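Local atomic coordinates of peptidoglycan glycosyltransferase (Burkholderia ambifaria, PDB entry 5UY7), a protein that is a member of the penicillin-binding protein family, with a chain modelled mainly over its domain of the beta-lactamase-like clan. Residues 265-270 and 382-387; 480-485 and 493-498; 197-202 and 233-238; 451-456 and 515-520; 398-403 and 433-438. All blocks are in the same frame, centred on the assembly; numbering follows the deposited sequence.

Contact 1: residues 265-270 and 382-387. With SO4 (sulfate ion), chain B.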
# COMPACT_ATOMS: atom_id res chain seq x y z
N VAL A 265 14.50 3.93 0.50
CA VAL A 265 13.29 4.70 0.71
C VAL A 265 12.94 5.47 -0.56
O VAL A 265 13.80 5.78 -1.39
CB VAL A 265 13.38 5.67 1.91
CG1 VAL A 265 13.68 4.89 3.18
CG2 VAL A 265 14.41 6.74 1.67
N PHE A 266 11.65 5.77 -0.68
CA PHE A 266 11.09 6.43 -1.85
C PHE A 266 9.77 7.07 -1.46
O PHE A 266 9.19 6.74 -0.43
CB PHE A 266 10.88 5.45 -3.01
CG PHE A 266 10.12 4.21 -2.63
CD1 PHE A 266 10.78 3.10 -2.13
CD2 PHE A 266 8.73 4.15 -2.78
CE1 PHE A 266 10.08 1.96 -1.77
CE2 PHE A 266 8.03 3.00 -2.43
CZ PHE A 266 8.72 1.91 -1.92
N GLU A 267 9.30 7.98 -2.30
CA GLU A 267 7.99 8.56 -2.07
C GLU A 267 6.91 7.56 -2.44
O GLU A 267 6.92 7.02 -3.55
CB GLU A 267 7.82 9.86 -2.86
CG GLU A 267 8.79 10.96 -2.44
CD GLU A 267 8.59 12.24 -3.22
OE1 GLU A 267 8.96 12.28 -4.42
OE2 GLU A 267 8.06 13.21 -2.65
N PRO A 268 5.97 7.27 -1.54
CA PRO A 268 4.99 6.20 -1.80
C PRO A 268 3.95 6.55 -2.85
O PRO A 268 3.31 5.63 -3.39
CB PRO A 268 4.34 5.99 -0.43
CG PRO A 268 4.54 7.33 0.29
CD PRO A 268 5.88 7.81 -0.17
N GLY A 269 3.69 7.83 -3.11
CA GLY A 269 2.71 8.17 -4.12
C GLY A 269 1.32 7.65 -3.79
O GLY A 269 0.90 7.62 -2.63
N SER A 270 0.61 7.19 -4.83
CA SER A 270 -0.80 6.84 -4.69
C SER A 270 -1.06 5.74 -3.66
O SER A 270 -2.20 5.57 -3.22
CB SER A 270 -1.38 6.42 -6.04
OG SER A 270 -1.34 7.49 -6.95
N TYR A 382 -1.55 12.49 -1.15
CA TYR A 382 -1.39 11.59 -2.28
C TYR A 382 0.05 11.09 -2.41
O TYR A 382 0.46 10.66 -3.49
CB TYR A 382 -1.91 12.21 -3.58
CG TYR A 382 -1.42 13.59 -4.01
CD1 TYR A 382 -2.08 14.75 -3.62
CD2 TYR A 382 -0.35 13.71 -4.89
CE1 TYR A 382 -1.66 16.00 -4.06
CE2 TYR A 382 0.08 14.95 -5.33
CZ TYR A 382 -0.58 16.09 -4.91
OH TYR A 382 -0.15 17.32 -5.36
N GLY A 383 0.80 11.10 -1.31
CA GLY A 383 2.00 10.29 -1.19
C GLY A 383 3.31 10.94 -1.57
O GLY A 383 4.31 10.23 -1.74
N TYR A 384 3.37 12.26 -1.70
CA TYR A 384 4.63 12.92 -2.01
C TYR A 384 4.97 13.91 -0.91
O TYR A 384 4.09 14.46 -0.26
CB TYR A 384 4.54 13.61 -3.38
CG TYR A 384 4.33 12.58 -4.47
CD1 TYR A 384 5.37 11.78 -4.91
CD2 TYR A 384 3.07 12.36 -5.02
CE1 TYR A 384 5.18 10.82 -5.88
CE2 TYR A 384 2.87 11.40 -6.00
CZ TYR A 384 3.94 10.63 -6.42
OH TYR A 384 3.76 9.66 -7.39
N GLY A 385 6.27 14.10 -0.69
CA GLY A 385 6.73 14.90 0.43
C GLY A 385 7.01 14.12 1.69
O GLY A 385 7.26 14.73 2.74
N LEU A 386 6.94 12.79 1.63
CA LEU A 386 7.43 11.90 2.67
C LEU A 386 8.07 10.72 1.97
O LEU A 386 7.80 10.45 0.80
CB LEU A 386 6.30 11.42 3.61
CG LEU A 386 5.32 10.35 3.11
CD1 LEU A 386 4.38 9.94 4.23
CD2 LEU A 386 4.50 10.80 1.90
N SER A 387 8.93 10.00 2.69
CA SER A 387 9.57 8.82 2.11
C SER A 387 9.41 7.63 3.05
O SER A 387 9.34 7.78 4.27
CB SER A 387 11.06 9.06 1.82
OG SER A 387 11.78 9.32 3.00
S SO4 B . 0.02 5.73 -10.04
O1 SO4 B . 0.57 4.42 -9.68
O2 SO4 B . -1.34 5.58 -10.54
O3 SO4 B . 0.86 6.31 -11.08
O4 SO4 B . 0.00 6.64 -8.90
O HOH W 1 1.90 7.39 -7.34
O HOH W 2 -0.30 10.23 -6.15
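Several groups grip OG of Ser270, whose side chain turns away from 382-387 but whose backbone N lies 3.7 Å from Tyr382 O. The hydroxyl donates to O4 of a sulfate ion, while Lys273 NZ is a further hydrogen-bond partner. Water 2 donates to Ser270 OG (3.0 Å) and to Tyr382 O (2.8 Å), tying the segments together. Water 1 works alongside: it accepts from Ser270 N and donates to both the sulfate and Tyr384 OH, a hydroxyl also bonded to Thr464 O. With Ser270 and Lys273 at a helix start and Ser324 nearby, the site is consistent with the SxxK motif of penicillin-binding proteins; the sulfate was probably picked up during crystallisation. Gly269 N donates to Gly383 O (2.8 Å) from above the carbonyl plane, and Gly269 CA sits over one face of the Tyr384 ring, 3.9 Å from its centroid. Glu267 runs extended beyond CG (chi2 -179°), past the ring edge, its carboxylate turned 79° from the ring plane. Its OE2 accepts from Gly385 N on the anti side (2.8 Å). Pro268 CG meets Leu386 CD2 at 3.8 Å. Buried Leu386 O finds no hydrogen-bond donor, although Glu267 CA-H approaches it, CA to O 3.4 Å.

Contact 2: residues 480-485 and 493-498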
# COMPACT_ATOMS: atom_id res chain seq x y z
N SER A 480 5.58 0.50 -7.75
CA SER A 480 5.28 -0.34 -6.59
C SER A 480 3.79 -0.63 -6.51
O SER A 480 2.96 0.10 -7.05
CB SER A 480 5.75 0.33 -5.29
OG SER A 480 7.14 0.63 -5.38
N PHE A 481 3.46 -1.73 -5.83
CA PHE A 481 2.06 -2.07 -5.56
C PHE A 481 1.97 -2.77 -4.21
O PHE A 481 2.79 -3.64 -3.92
CB PHE A 481 1.50 -2.99 -6.66
CG PHE A 481 0.01 -3.17 -6.60
CD1 PHE A 481 -0.55 -4.10 -5.72
CD2 PHE A 481 -0.83 -2.42 -7.41
CE1 PHE A 481 -1.93 -4.26 -5.66
CE2 PHE A 481 -2.20 -2.58 -7.34
CZ PHE A 481 -2.75 -3.50 -6.47
N VAL A 482 0.98 -2.40 -3.39
CA VAL A 482 0.74 -3.11 -2.14
C VAL A 482 -0.73 -3.49 -2.07
O VAL A 482 -1.61 -2.65 -2.30
CB VAL A 482 1.15 -2.28 -0.91
CG1 VAL A 482 1.05 -3.14 0.34
CG2 VAL A 482 2.57 -1.73 -1.08
N GLY A 483 -1.00 -4.75 -1.74
CA GLY A 483 -2.38 -5.20 -1.69
C GLY A 483 -2.54 -6.37 -0.75
O GLY A 483 -1.62 -6.73 -0.02
N MET A 484 -3.75 -6.95 -0.76
CA MET A 484 -4.07 -8.00 0.21
C MET A 484 -5.08 -8.95 -0.42
O MET A 484 -5.78 -8.59 -1.37
CB MET A 484 -4.60 -7.39 1.51
CG MET A 484 -5.90 -6.58 1.30
SD MET A 484 -6.33 -5.49 2.69
CE MET A 484 -5.04 -4.25 2.50
N ALA A 485 -5.15 -10.18 0.10
CA ALA A 485 -5.96 -11.22 -0.52
C ALA A 485 -6.24 -12.30 0.51
O ALA A 485 -5.38 -12.58 1.34
CB ALA A 485 -5.23 -11.84 -1.73
N VAL A 493 -0.79 -9.94 3.05
CA VAL A 493 -0.46 -8.69 2.39
C VAL A 493 0.72 -8.97 1.47
O VAL A 493 1.65 -9.67 1.87
CB VAL A 493 -0.10 -7.60 3.41
CG1 VAL A 493 0.66 -6.46 2.74
CG2 VAL A 493 -1.38 -7.08 4.06
N VAL A 494 0.64 -8.48 0.24
CA VAL A 494 1.71 -8.65 -0.74
C VAL A 494 2.18 -7.27 -1.18
O VAL A 494 1.37 -6.44 -1.61
CB VAL A 494 1.26 -9.47 -1.96
CG1 VAL A 494 2.36 -9.53 -3.01
CG2 VAL A 494 0.85 -10.87 -1.52
N ALA A 495 3.49 -7.04 -1.11
CA ALA A 495 4.08 -5.77 -1.48
C ALA A 495 5.17 -6.03 -2.51
O ALA A 495 6.03 -6.88 -2.29
CB ALA A 495 4.67 -5.05 -0.26
N VAL A 496 5.11 -5.32 -3.64
CA VAL A 496 6.09 -5.51 -4.70
C VAL A 496 6.61 -4.15 -5.16
O VAL A 496 5.92 -3.13 -5.09
CB VAL A 496 5.50 -6.29 -5.90
CG1 VAL A 496 5.05 -7.68 -5.48
CG2 VAL A 496 4.35 -5.51 -6.55
N SER A 497 7.85 -4.15 -5.64
CA SER A 497 8.41 -2.95 -6.24
C SER A 497 9.38 -3.34 -7.33
O SER A 497 10.20 -4.25 -7.15
CB SER A 497 9.11 -2.09 -5.18
OG SER A 497 9.34 -0.79 -5.69
N VAL A 498 9.28 -2.66 -8.48
CA VAL A 498 10.16 -2.88 -9.61
C VAL A 498 10.86 -1.56 -9.87
O VAL A 498 10.20 -0.56 -10.21
CB VAL A 498 9.41 -3.38 -10.86
CG1 VAL A 498 10.35 -3.53 -12.03
CG2 VAL A 498 8.72 -4.71 -10.56
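Ser480 and Ser497 form the tight end of this antiparallel pairing: their OG atoms share a hydrogen bond of 2.6 Å, in which either could be the donor. The two hydroxyls lean together from different torsions, Ser480 OG beside its backbone N and Ser497 OG anti to its own (chi1 -165°). Ser497 OG has a second partner in Arg478. Next along, Phe481 and Val496 make a hydrogen-bonded pair, N to O 2.9 Å in both directions, and Gly483 repeats the pattern with Val494. On the face that carries Phe481, its CB touches Val496 CG2 (3.8 Å), while the ring swings off this strand pair, against Phe516. Packing is looser on the other face toward Met484. There Val482 CG2 lies 4.0 Å from Ala495 CB, Val482 CG1 stands 4.1 Å from Val493 CG1, and Met484 touches Val493 through CB alone (to CG2, 4.1 Å). This slacker end is no solvent side, for all ten touching residues are buried and Tyr397 and Ile400 pack on Met484. The arrangement is a beta hairpin, two neighbouring strands of the antiparallel sheet in the family's beta-lactamase-like fold.

Contact 3: residues 197-202 and 233-238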
# COMPACT_ATOMS: atom_id res chain seq x y z
N LEU A 197 12.97 -19.17 11.40
CA LEU A 197 12.40 -18.08 10.62
C LEU A 197 10.97 -18.41 10.22
O LEU A 197 10.60 -19.57 10.06
CB LEU A 197 13.23 -17.79 9.37
CG LEU A 197 14.68 -17.33 9.52
CD1 LEU A 197 15.12 -16.66 8.22
CD2 LEU A 197 14.85 -16.39 10.71
N SER A 198 10.17 -17.36 10.06
CA SER A 198 8.81 -17.52 9.57
C SER A 198 8.76 -17.69 8.06
O SER A 198 7.71 -18.08 7.54
CB SER A 198 7.95 -16.32 9.97
OG SER A 198 8.54 -15.12 9.50
N ILE A 199 9.86 -17.41 7.37
CA ILE A 199 9.90 -17.54 5.92
C ILE A 199 9.48 -18.95 5.52
O ILE A 199 10.01 -19.94 6.03
CB ILE A 199 11.30 -17.23 5.38
CG1 ILE A 199 11.76 -15.84 5.81
CG2 ILE A 199 11.33 -17.36 3.85
CD1 ILE A 199 10.96 -14.74 5.21
N ASP A 200 8.50 -19.03 4.62
CA ASP A 200 8.01 -20.29 4.08
C ASP A 200 8.74 -20.54 2.76
O ASP A 200 8.63 -19.72 1.84
CB ASP A 200 6.50 -20.20 3.88
CG ASP A 200 5.89 -21.46 3.30
OD1 ASP A 200 6.38 -21.96 2.27
OD2 ASP A 200 4.89 -21.94 3.87
N SER A 201 9.47 -21.66 2.66
CA SER A 201 10.30 -21.90 1.48
C SER A 201 9.49 -21.87 0.20
O SER A 201 9.97 -21.43 -0.85
CB SER A 201 11.02 -23.25 1.60
OG SER A 201 11.95 -23.26 2.68
N LYS A 202 8.26 -22.38 0.25
CA LYS A 202 7.40 -22.42 -0.93
C LYS A 202 6.94 -21.03 -1.34
O LYS A 202 6.95 -20.69 -2.53
CB LYS A 202 6.20 -23.33 -0.65
CG LYS A 202 5.24 -23.53 -1.79
CD LYS A 202 4.42 -24.81 -1.56
CE LYS A 202 4.14 -25.05 -0.07
NZ LYS A 202 3.16 -26.15 0.18
N GLY A 233 1.41 -11.38 11.53
CA GLY A 233 2.51 -10.50 11.20
C GLY A 233 3.76 -11.20 10.70
O GLY A 233 4.74 -10.52 10.37
N GLU A 234 3.76 -12.53 10.61
CA GLU A 234 4.94 -13.25 10.16
C GLU A 234 5.25 -12.94 8.70
O GLU A 234 4.35 -12.93 7.85
CB GLU A 234 4.74 -14.75 10.34
CG GLU A 234 4.82 -15.23 11.79
CD GLU A 234 4.43 -16.69 11.95
OE1 GLU A 234 4.36 -17.42 10.94
OE2 GLU A 234 4.19 -17.11 13.09
N VAL A 235 6.52 -12.69 8.41
CA VAL A 235 6.97 -12.54 7.03
C VAL A 235 7.09 -13.92 6.41
O VAL A 235 7.88 -14.75 6.88
CB VAL A 235 8.31 -11.79 6.96
CG1 VAL A 235 8.82 -11.75 5.52
CG2 VAL A 235 8.13 -10.38 7.48
N LEU A 236 6.28 -14.19 5.39
CA LEU A 236 6.31 -15.48 4.71
C LEU A 236 7.29 -15.50 3.55
O LEU A 236 7.78 -16.58 3.18
CB LEU A 236 4.91 -15.84 4.20
CG LEU A 236 3.81 -15.89 5.27
CD1 LEU A 236 2.47 -16.21 4.62
CD2 LEU A 236 4.15 -16.93 6.33
N ALA A 237 7.57 -14.34 2.97
CA ALA A 237 8.54 -14.24 1.89
C ALA A 237 9.15 -12.85 1.93
O ALA A 237 8.47 -11.87 2.23
CB ALA A 237 7.90 -14.49 0.52
N LEU A 238 10.44 -12.78 1.61
CA LEU A 238 11.16 -11.51 1.60
C LEU A 238 12.27 -11.67 0.57
O LEU A 238 13.22 -12.40 0.83
CB LEU A 238 11.71 -11.19 2.99
CG LEU A 238 12.39 -9.86 3.31
CD1 LEU A 238 11.37 -8.78 3.51
CD2 LEU A 238 13.24 -10.02 4.56
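Ile199 approaches Val235 and Leu236 by a curved route, its CB pointing away from the strand but its tip coming back. From CB, the CG2 branch lies against Leu236 O at 3.7 Å. The other branch, CG1, is anti to the carbonyl carbon (chi1 -56°) and lies 4.2 Å from Val235 O. A further bend (chi2 -67°) brings CD1 home: it meets Val235 CG1 at 3.7 Å and rests near Val235 O, with Leu238 CB more loosely touched beyond. The Ile199 and Val235 side chains thus run alongside one another in the same direction. Polar bonds flank this apolar touch. Ser198 OG donates to Val235 O (2.7 Å), the donor tilted 27° from the carbonyl plane, and Ser198 CB packs on Glu234 CB at 3.6 Å. The Glu234 carboxylate is held elsewhere, by Thr414. One residue after Ile199, Asp200 N donates to Leu236 O (2.9 Å). Asp200 is also the N-cap of helix 201-217, where OD1 accepts weakly from Lys202 N and bonds Ile203 N. Val227 is paired with both Leu236 and Ala237, a classic bulge. The contact therefore ties the lead-in to helix 201-217 to outermost strand 235-241, whose sheet neighbour is strand 222-229.

Contact 4: residues 451-456 and 515-520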
# COMPACT_ATOMS: atom_id res chain seq x y z
N ALA A 451 -3.75 -5.75 -11.74
CA ALA A 451 -3.49 -6.36 -10.44
C ALA A 451 -4.58 -7.32 -10.01
O ALA A 451 -4.46 -7.95 -8.96
CB ALA A 451 -3.31 -5.28 -9.37
N ALA A 452 -5.65 -7.45 -10.79
CA ALA A 452 -6.68 -8.43 -10.51
C ALA A 452 -6.08 -9.84 -10.50
O ALA A 452 -5.13 -10.13 -11.22
CB ALA A 452 -7.79 -8.36 -11.54
N VAL A 453 -6.69 -10.71 -9.70
CA VAL A 453 -6.27 -12.10 -9.54
C VAL A 453 -7.43 -13.00 -9.93
O VAL A 453 -8.42 -13.10 -9.19
CB VAL A 453 -5.82 -12.38 -8.09
CG1 VAL A 453 -5.50 -13.86 -7.90
CG2 VAL A 453 -4.64 -11.50 -7.70
N PRO A 454 -7.36 -13.68 -11.08
CA PRO A 454 -8.47 -14.55 -11.49
C PRO A 454 -8.83 -15.55 -10.40
O PRO A 454 -7.97 -16.26 -9.86
CB PRO A 454 -7.92 -15.25 -12.74
CG PRO A 454 -6.91 -14.26 -13.29
CD PRO A 454 -6.28 -13.63 -12.08
N GLY A 455 -10.12 -15.57 -10.04
CA GLY A 455 -10.62 -16.49 -9.04
C GLY A 455 -10.68 -15.96 -7.62
O GLY A 455 -11.27 -16.62 -6.76
N TYR A 456 -10.09 -14.80 -7.34
CA TYR A 456 -10.02 -14.30 -5.97
C TYR A 456 -10.36 -12.83 -5.91
O TYR A 456 -9.84 -12.04 -6.70
CB TYR A 456 -8.61 -14.52 -5.39
CG TYR A 456 -8.26 -15.97 -5.23
CD1 TYR A 456 -8.63 -16.66 -4.09
CD2 TYR A 456 -7.59 -16.65 -6.24
CE1 TYR A 456 -8.32 -17.99 -3.94
CE2 TYR A 456 -7.28 -18.00 -6.11
CZ TYR A 456 -7.64 -18.66 -4.95
OH TYR A 456 -7.34 -19.99 -4.80
N VAL A 515 2.89 -8.38 -11.07
CA VAL A 515 3.73 -9.08 -10.11
C VAL A 515 2.95 -9.34 -8.83
O VAL A 515 3.00 -10.44 -8.26
CB VAL A 515 5.02 -8.28 -9.82
CG1 VAL A 515 5.97 -9.14 -8.97
CG2 VAL A 515 5.67 -7.84 -11.10
N PHE A 516 2.26 -8.32 -8.32
CA PHE A 516 1.36 -8.53 -7.19
C PHE A 516 0.38 -9.66 -7.49
O PHE A 516 0.17 -10.57 -6.67
CB PHE A 516 0.60 -7.24 -6.85
CG PHE A 516 -0.62 -7.48 -5.99
CD1 PHE A 516 -0.50 -7.51 -4.60
CD2 PHE A 516 -1.87 -7.71 -6.56
CE1 PHE A 516 -1.59 -7.75 -3.80
CE2 PHE A 516 -2.98 -7.96 -5.75
CZ PHE A 516 -2.84 -7.97 -4.37
N SER A 517 -0.25 -9.60 -8.67
CA SER A 517 -1.28 -10.56 -9.01
C SER A 517 -0.73 -11.98 -9.02
O SER A 517 -1.34 -12.91 -8.48
CB SER A 517 -1.89 -10.23 -10.37
OG SER A 517 -2.74 -11.28 -10.80
N ALA A 518 0.43 -12.16 -9.65
CA ALA A 518 1.02 -13.49 -9.75
C ALA A 518 1.38 -14.02 -8.37
O ALA A 518 1.08 -15.17 -8.03
CB ALA A 518 2.26 -13.44 -10.65
N ILE A 519 2.02 -13.20 -7.54
CA ILE A 519 2.43 -13.68 -6.22
C ILE A 519 1.21 -13.95 -5.35
O ILE A 519 1.15 -14.97 -4.66
CB ILE A 519 3.40 -12.68 -5.56
CG1 ILE A 519 4.70 -12.65 -6.35
CG2 ILE A 519 3.60 -13.06 -4.09
CD1 ILE A 519 5.70 -11.58 -5.86
N ALA A 520 0.24 -13.04 -5.35
CA ALA A 520 -0.95 -13.23 -4.53
C ALA A 520 -1.71 -14.49 -4.96
O ALA A 520 -2.09 -15.31 -4.12
CB ALA A 520 -1.86 -12.00 -4.61
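A loop-on-helix contact, held by one side-chain-to-backbone hydrogen bond and a small apolar patch, joins Ala451, Ala452 and Val453 to Phe516, Ser517 and Ala520 of helix 509-526. The loop leads into strand 459-466, an outermost strand of the sheet. Ser517 OG, anti to its backbone N (chi1 171°), reaches out from the helix and donates to Ala452 O at 2.7 Å, tilted 34° from the carbonyl plane. Val453 CG2 presses against that hydroxyl, 3.6 Å from Ser517 OG, and reaches Ala520 CB, one helical turn on, at 4.2 Å. The neighbouring Phe516 turns its ring edge to the loop: Ala451 CB stands 4.0 Å from its CD2, and Ala451 O lies at the ring edge, in its plane, 3.5 Å from CE2. This carbonyl is buried and has no hydrogen-bond partner in the model. Helix 509-526 packs on the antiparallel sheet of this beta-lactamase-like domain, with Ile519 and Phe516 against Val494. Val453 also opens a type II beta turn that runs to Tyr456, closed by Tyr456 N donating to Val453 O (3.0 Å), with Gly455 taking the positive phi angle that such turns favour. Tyr456 OH bonds Val529 O and the Gly455 backbone bonds Asn532, both in the segment that follows helix 509-526.

Contact 5: residues 398-403 and 433-438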
# COMPACT_ATOMS: atom_id res chain seq x y z
N THR A 398 -1.05 -3.92 6.71
CA THR A 398 -1.67 -4.89 7.60
C THR A 398 -2.71 -4.22 8.49
O THR A 398 -3.63 -4.90 8.94
CB THR A 398 -0.65 -5.65 8.48
OG1 THR A 398 -0.03 -4.75 9.43
CG2 THR A 398 0.41 -6.35 7.60
N ALA A 399 -2.59 -2.91 8.73
CA ALA A 399 -3.60 -2.23 9.53
C ALA A 399 -4.95 -2.25 8.82
O ALA A 399 -5.99 -2.41 9.46
CB ALA A 399 -3.18 -0.80 9.83
N ILE A 400 -4.94 -2.11 7.50
CA ILE A 400 -6.19 -2.16 6.76
C ILE A 400 -6.68 -3.59 6.65
O ILE A 400 -7.88 -3.86 6.70
CB ILE A 400 -5.99 -1.51 5.37
CG1 ILE A 400 -5.75 -0.00 5.54
CG2 ILE A 400 -7.20 -1.78 4.45
CD1 ILE A 400 -5.30 0.68 4.25
N ALA A 401 -5.75 -4.54 6.52
CA ALA A 401 -6.12 -5.94 6.36
C ALA A 401 -6.68 -6.54 7.65
O ALA A 401 -7.65 -7.31 7.60
CB ALA A 401 -4.91 -6.76 5.91
N HIS A 402 -6.07 -6.23 8.78
CA HIS A 402 -6.36 -6.86 10.08
C HIS A 402 -7.30 -5.99 10.91
O HIS A 402 -7.02 -5.65 12.06
CB HIS A 402 -5.05 -7.13 10.82
CG HIS A 402 -5.19 -8.01 12.03
ND1 HIS A 402 -4.61 -9.26 12.11
CD2 HIS A 402 -5.81 -7.82 13.22
CE1 HIS A 402 -4.88 -9.80 13.28
NE2 HIS A 402 -5.61 -8.95 13.98
N ASP A 403 -8.43 -5.60 10.31
CA ASP A 403 -9.52 -4.94 11.03
C ASP A 403 -9.06 -3.70 11.80
O ASP A 403 -9.55 -3.40 12.89
CB ASP A 403 -10.22 -5.92 11.96
CG ASP A 403 -11.06 -6.92 11.21
OD1 ASP A 403 -11.12 -6.82 9.96
OD2 ASP A 403 -11.65 -7.82 11.85
N GLU A 433 -14.55 -0.75 5.47
CA GLU A 433 -14.97 0.18 4.41
C GLU A 433 -13.86 0.38 3.39
O GLU A 433 -14.12 0.39 2.18
CB GLU A 433 -15.38 1.53 5.02
CG GLU A 433 -16.71 1.51 5.74
CD GLU A 433 -16.99 2.78 6.53
OE1 GLU A 433 -16.03 3.52 6.83
OE2 GLU A 433 -18.17 3.05 6.84
N VAL A 434 -12.62 0.52 3.85
CA VAL A 434 -11.53 0.77 2.92
C VAL A 434 -11.18 -0.50 2.14
O VAL A 434 -10.85 -0.42 0.95
CB VAL A 434 -10.32 1.36 3.68
CG1 VAL A 434 -9.10 1.46 2.77
CG2 VAL A 434 -10.70 2.74 4.19
N ARG A 435 -11.29 -1.68 2.75
CA ARG A 435 -11.04 -2.90 1.99
C ARG A 435 -12.02 -3.01 0.82
O ARG A 435 -11.62 -3.41 -0.28
CB ARG A 435 -11.13 -4.13 2.89
CG ARG A 435 -9.93 -4.27 3.86
CD ARG A 435 -9.79 -5.69 4.41
NE ARG A 435 -10.98 -6.19 5.09
CZ ARG A 435 -11.32 -5.91 6.34
NH1 ARG A 435 -10.56 -5.10 7.08
NH2 ARG A 435 -12.42 -6.43 6.86
N THR A 436 -13.29 -2.64 1.05
CA THR A 436 -14.27 -2.61 -0.03
C THR A 436 -13.81 -1.67 -1.14
O THR A 436 -13.89 -2.00 -2.33
CB THR A 436 -15.64 -2.22 0.52
OG1 THR A 436 -16.08 -3.23 1.45
CG2 THR A 436 -16.69 -2.05 -0.60
N MET A 437 -13.30 -0.49 -0.76
CA MET A 437 -12.81 0.45 -1.76
C MET A 437 -11.60 -0.10 -2.51
O MET A 437 -11.46 0.11 -3.72
CB MET A 437 -12.46 1.79 -1.10
CG MET A 437 -13.67 2.45 -0.45
SD MET A 437 -13.10 3.92 0.43
CE MET A 437 -14.64 4.47 1.19
N LEU A 438 -10.71 -0.80 -1.80
CA LEU A 438 -9.52 -1.33 -2.46
C LEU A 438 -9.87 -2.36 -3.53
O LEU A 438 -9.15 -2.49 -4.52
CB LEU A 438 -8.57 -1.95 -1.44
CG LEU A 438 -7.83 -0.99 -0.51
CD1 LEU A 438 -6.98 -1.79 0.46
CD2 LEU A 438 -6.97 0.02 -1.27
O HOH W 3 -12.30 -4.70 9.54
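Ile400 and Arg435 bury equal and by far the greatest areas here, their side chains running antiparallel alongside each other between helices 390-401 and 428-442. Ile400 CG2, anti to the backbone N, makes most of the touches: it meets Arg435 CG at 3.7 Å, Leu438 CD1 at 4.0 Å and Val434 CG1 at 4.1 Å. Val434 crosses Ile400 at about a right angle. Met484 of strand 477-485 packs against Arg435 and Leu438. Bent at chi3 (-56°), Arg435 carries its guanidinium to the C-terminal end of helix 390-401. There NH1 donates to Ile400 O (3.0 Å), nearly along the C=O axis and with the oxygen close to the guanidinium plane, while Ala401 O lies over one face. NE bonds Pro488 O, a second hydrogen bond on the same group. Asp403, just past the helix, adds a long salt bridge, OD1 to Arg435 NH2 3.4 Å, with the planes of the two groups 31° apart. Water 3 donates to Asp403 OD1 and accepts from Arg435 NH1 (3.0 Å), spanning the same gap. A buried positive charge set against helix-end carbonyls and a more exposed carboxylate should be favoured electrostatically and fixed in its rotation.

In the fold
Contacts 2 and 5 are buried; contacts 1, 3 and 4 are partly buried, and contact 3 lies farthest from the chain's centre. Contact 2 touches three others: Ser480 meets Phe266 of contact 1, Phe481 reaches contact 4, and Met484 reaches contact 5. Contacts 2 and 3 reach the same sheet without touching, their centres about 15 Å apart. Chemistry follows place: paired backbone bonds in the sheet, a charged group at a helix end in contact 5, a hydroxyl-to-carbonyl bond that stands alone in contact 4 and is joined by a backbone bond in contact 3, and waters and a sulfate in contact 1.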